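Local coordinates for putative TetR transcriptional regulator (Rhodococcus sp., PDB 2I10), which probably binds DNA as a dimeric transcriptional regulator of the TetR family, with p-nitrophenol held in a pocket of its helical core, at residues A16-M21 with D64-E69; T82-V87 with L190-V195. All blocks are in the same frame, centred on the assembly; numbering follows the deposited sequence.

Contact 1 of 2, residues A16-M21 with D64-E69; sequences ALQTAM and DRYMCE
In the N-terminal, probably DNA-binding, helical domain of this TetR-type regulator, helix 15-27 packs against the C-terminal end of helix 55-66, and the ring of Tyr66 is the latter's main piece in the joint. Met21 lies over one face of that ring: its CG sits 4.0 Å from the ring centroid, only 9° off the normal, a CH-pi contact. The selenium of this selenomethionine runs on toward the ring's root, with SE 3.7 Å from Tyr66 CG, and makes an oblique Met-aromatic contact. Met21 CG is anti to the backbone N (chi1 178°), and bends at chi2 and chi3 then carry the chain past the ring, opposite in direction to the tyrosine. The outer end of Tyr66 abuts the helix itself, OH standing 3.2 Å from Gln18 CB, while Tyr66 CE2 comes 3.8 Å from the carbonyl O of Leu17. Beside this, Leu17 CD1 rests over the centre of the Arg65 guanidinium, 3.8 Å from Arg65 CZ; the two side chains cross at about a right angle, and bends at chi2 and chi3 turn the flat face of the guanidinium to the leucine. Were Tyr66 replaced by an alanine, the Met21 chain would probably lose the face it lies on and a gap would be likely to open beside Gln18. Thr62 and Leu58, farther back on helix 55-66, also touch Leu17, and Leu114 of the second subunit packs on Met21. Such packing of the first helix on the connecting helix is characteristic of the TetR family, where the latter joins the predicted helix-turn-helix to the ligand-binding domain.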
# COMPACT_ATOMS: atom_id res chain seq x y z
N ALA B 16 -18.59 13.13 0.45
CA ALA B 16 -18.18 14.53 0.47
C ALA B 16 -16.66 14.66 0.65
O ALA B 16 -15.99 15.33 -0.11
CB ALA B 16 -18.94 15.27 1.57
N LEU B 17 -16.10 13.94 1.63
CA LEU B 17 -14.64 13.90 1.86
C LEU B 17 -13.84 13.29 0.70
O LEU B 17 -12.76 13.75 0.36
CB LEU B 17 -14.33 13.15 3.14
CG LEU B 17 -14.80 13.84 4.43
CD1 LEU B 17 -14.32 12.97 5.59
CD2 LEU B 17 -14.25 15.27 4.59
N GLN B 18 -14.42 12.27 0.06
CA GLN B 18 -13.80 11.71 -1.11
C GLN B 18 -13.77 12.68 -2.24
O GLN B 18 -12.79 12.76 -2.95
CB GLN B 18 -14.55 10.45 -1.54
CG GLN B 18 -13.98 9.73 -2.72
CD GLN B 18 -14.73 8.40 -2.90
OE1 GLN B 18 -14.37 7.59 -3.71
NE2 GLN B 18 -15.81 8.20 -2.12
N THR B 19 -14.87 13.41 -2.43
CA THR B 19 -14.93 14.44 -3.45
C THR B 19 -13.90 15.54 -3.23
O THR B 19 -13.19 15.95 -4.16
CB THR B 19 -16.37 15.03 -3.53
OG1 THR B 19 -17.25 13.95 -3.74
CG2 THR B 19 -16.48 15.96 -4.70
N ALA B 20 -13.82 16.01 -1.98
CA ALA B 20 -12.79 16.97 -1.55
C ALA B 20 -11.37 16.45 -1.76
O ALA B 20 -10.54 17.15 -2.34
CB ALA B 20 -13.04 17.36 -0.14
N MSE B 21 -11.09 15.21 -1.33
CA MSE B 21 -9.81 14.55 -1.66
C MSE B 21 -9.41 14.59 -3.14
O MSE B 21 -8.27 14.95 -3.44
CB MSE B 21 -9.79 13.08 -1.18
CG MSE B 21 -8.50 12.28 -1.52
SE MSE B 21 -7.12 12.77 -0.25
CE MSE B 21 -6.33 14.47 -0.95
N ASP B 64 -7.26 13.74 7.81
CA ASP B 64 -7.59 12.77 8.85
C ASP B 64 -8.09 11.46 8.24
O ASP B 64 -7.75 10.39 8.71
CB ASP B 64 -8.69 13.29 9.80
CG ASP B 64 -8.24 14.45 10.66
OD1 ASP B 64 -7.01 14.70 10.75
OD2 ASP B 64 -9.13 15.13 11.26
N ARG B 65 -8.94 11.56 7.20
CA ARG B 65 -9.53 10.38 6.58
C ARG B 65 -8.50 9.60 5.72
O ARG B 65 -8.51 8.38 5.73
CB ARG B 65 -10.76 10.80 5.76
CG ARG B 65 -11.55 9.66 5.09
CD ARG B 65 -12.20 8.71 6.08
NE ARG B 65 -13.10 9.35 7.06
CZ ARG B 65 -14.43 9.39 6.95
NH1 ARG B 65 -15.03 8.86 5.89
NH2 ARG B 65 -15.17 9.98 7.89
N TYR B 66 -7.62 10.29 5.01
CA TYR B 66 -6.81 9.64 3.98
C TYR B 66 -5.30 9.54 4.19
O TYR B 66 -4.62 8.95 3.37
CB TYR B 66 -7.02 10.35 2.65
CG TYR B 66 -8.40 10.10 2.03
CD1 TYR B 66 -8.63 8.95 1.27
CD2 TYR B 66 -9.45 11.02 2.17
CE1 TYR B 66 -9.87 8.70 0.66
CE2 TYR B 66 -10.72 10.79 1.57
CZ TYR B 66 -10.91 9.63 0.81
OH TYR B 66 -12.14 9.35 0.22
N MSE B 67 -4.77 10.15 5.24
CA MSE B 67 -3.32 10.21 5.46
C MSE B 67 -2.95 9.09 6.43
O MSE B 67 -3.49 9.07 7.54
CB MSE B 67 -2.88 11.60 5.99
CG MSE B 67 -1.99 12.50 5.03
SE MSE B 67 -1.02 13.92 6.18
CE MSE B 67 0.21 12.74 7.02
N CYS B 68 -2.08 8.15 6.03
CA CYS B 68 -1.50 7.16 6.97
C CYS B 68 -0.74 7.88 8.10
O CYS B 68 -0.92 7.59 9.29
CB CYS B 68 -0.58 6.12 6.23
SG CYS B 68 -1.51 4.74 5.24
N GLU B 69 0.07 8.85 7.72
CA GLU B 69 1.08 9.48 8.60
C GLU B 69 0.59 10.64 9.47
O GLU B 69 1.41 11.46 9.89
CB GLU B 69 2.25 9.98 7.76
CG GLU B 69 2.79 8.95 6.78
CD GLU B 69 2.12 8.97 5.40
OE1 GLU B 69 1.00 9.51 5.23
OE2 GLU B 69 2.73 8.42 4.48

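Contact 2 of 2, residues T82-V87 with L190-V195; sequences TAHEAV and LAAQVV
The imidazole of His84 meets the segment 190-195 by its edge: the carbonyl oxygens of Ala192 and Val195 both lie near the ring plane on the ND1 side, and Gln193 N approaches this edge. The site is in the helical C-terminal domain of the TetR fold, where the start of helix 83-98 adjoins segment 190-195. His84 ND1 donates to both oxygens in a forked pair of weak hydrogen bonds, 3.0 Å to Val195 O and 3.2 Å to Ala192 O. With similar bent angles of 130° and 131°, neither oxygen lies straight ahead of the N-H. The first torsion (171°) sets CG anti to the backbone N and swings the ring out to these carbonyls. The acceptors belong to the first and last residues of a type I turn, itself closed by Val195 N donating to Ala192 O; that oxygen takes two bonds, and the histidine spans both ends of the turn. Val195 divides its methyls: CG1 lies against the backbone at His84 and 3.9 Å from Ala83 CB, while CG2 faces Val87. Phe142 of helix 121-148 touches Ala83 and Val87, and Leu160 of helix 157-177 touches Val195. Thr82 caps the helix, its OG1 accepting from Glu85 N. Between the two valines, which cross at a slant, the nearest methyls are Val87 CG1 and Val195 CG2, 3.8 Å apart.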
# COMPACT_ATOMS: atom_id res chain seq x y z
N THR B 82 6.06 1.57 26.18
CA THR B 82 7.10 0.78 25.49
C THR B 82 6.97 1.03 23.99
O THR B 82 5.91 1.46 23.53
CB THR B 82 7.02 -0.78 25.77
OG1 THR B 82 5.77 -1.32 25.32
CG2 THR B 82 7.23 -1.13 27.27
N ALA B 83 8.06 0.81 23.27
CA ALA B 83 8.09 0.90 21.80
C ALA B 83 7.10 -0.10 21.18
O ALA B 83 6.36 0.25 20.25
CB ALA B 83 9.50 0.63 21.29
N HIS B 84 7.09 -1.34 21.71
CA HIS B 84 6.13 -2.36 21.28
C HIS B 84 4.67 -1.85 21.41
O HIS B 84 3.94 -1.86 20.43
CB HIS B 84 6.28 -3.71 22.02
CG HIS B 84 5.15 -4.66 21.71
ND1 HIS B 84 5.03 -5.31 20.49
CD2 HIS B 84 4.03 -4.96 22.41
CE1 HIS B 84 3.90 -5.99 20.47
NE2 HIS B 84 3.28 -5.81 21.63
N GLU B 85 4.25 -1.43 22.61
CA GLU B 85 2.89 -0.91 22.81
C GLU B 85 2.58 0.31 21.96
O GLU B 85 1.43 0.47 21.49
CB GLU B 85 2.63 -0.57 24.28
CG GLU B 85 1.16 -0.53 24.62
CD GLU B 85 0.85 -0.15 26.08
OE1 GLU B 85 1.67 -0.43 27.01
OE2 GLU B 85 -0.27 0.39 26.30
N ALA B 86 3.59 1.17 21.77
CA ALA B 86 3.49 2.36 20.89
C ALA B 86 3.10 1.98 19.46
O ALA B 86 2.10 2.46 18.91
CB ALA B 86 4.82 3.17 20.89
N VAL B 87 3.90 1.10 18.88
CA VAL B 87 3.67 0.56 17.53
C VAL B 87 2.34 -0.23 17.41
O VAL B 87 1.59 -0.03 16.43
CB VAL B 87 4.90 -0.19 17.06
CG1 VAL B 87 4.62 -1.05 15.79
CG2 VAL B 87 6.06 0.85 16.83
N LEU B 190 -0.23 -9.14 14.94
CA LEU B 190 0.96 -9.92 14.53
C LEU B 190 2.10 -9.03 14.03
O LEU B 190 3.28 -9.28 14.32
CB LEU B 190 0.57 -10.91 13.43
CG LEU B 190 -0.39 -12.04 13.77
CD1 LEU B 190 -0.84 -12.72 12.49
CD2 LEU B 190 0.30 -13.03 14.69
N ALA B 191 1.76 -7.98 13.29
CA ALA B 191 2.81 -7.11 12.75
C ALA B 191 3.58 -6.43 13.87
O ALA B 191 4.81 -6.31 13.80
CB ALA B 191 2.27 -6.08 11.74
N ALA B 192 2.85 -6.02 14.92
CA ALA B 192 3.46 -5.32 16.05
C ALA B 192 4.49 -6.19 16.80
O ALA B 192 5.45 -5.68 17.39
CB ALA B 192 2.40 -4.81 17.00
N GLN B 193 4.30 -7.51 16.73
CA GLN B 193 5.17 -8.49 17.39
C GLN B 193 6.63 -8.32 17.01
O GLN B 193 7.51 -8.68 17.78
CB GLN B 193 4.75 -9.93 17.04
CG GLN B 193 3.75 -10.56 17.98
CD GLN B 193 3.22 -11.92 17.45
OE1 GLN B 193 3.77 -12.50 16.48
NE2 GLN B 193 2.17 -12.44 18.09
N VAL B 194 6.88 -7.80 15.82
CA VAL B 194 8.24 -7.53 15.35
C VAL B 194 8.97 -6.47 16.17
O VAL B 194 10.19 -6.48 16.23
CB VAL B 194 8.24 -7.17 13.85
CG1 VAL B 194 9.66 -6.82 13.38
CG2 VAL B 194 7.67 -8.38 13.04
N VAL B 195 8.23 -5.55 16.79
CA VAL B 195 8.85 -4.63 17.75
C VAL B 195 8.96 -5.34 19.11
O VAL B 195 7.97 -5.57 19.78
CB VAL B 195 8.08 -3.34 17.83
CG1 VAL B 195 8.78 -2.33 18.80
CG2 VAL B 195 7.99 -2.72 16.42

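Contact 1 and contact 2 lie on opposite sides of the chain's centre, their own centres about 26 Å apart and their nearest atoms about 11 Å apart. They follow one another along the chain: contact 1 joins the first helix to helix 55-66, and contact 2 brings the start of helix 83-98 to segment 190-195. Helix 121-148 relates both to the p-nitrophenol pocket. It carries the pocket residues Arg131, Glu132 and Arg135, while Arg162, the fourth, is on helix 157-177, which Val87 and Val195 of contact 2 also touch. Glu69, at the end of segment 64-69, touches Arg131, whereas Ala83 and Val87 of contact 2 rest on Phe142 farther along. Both contacts also reach the second subunit.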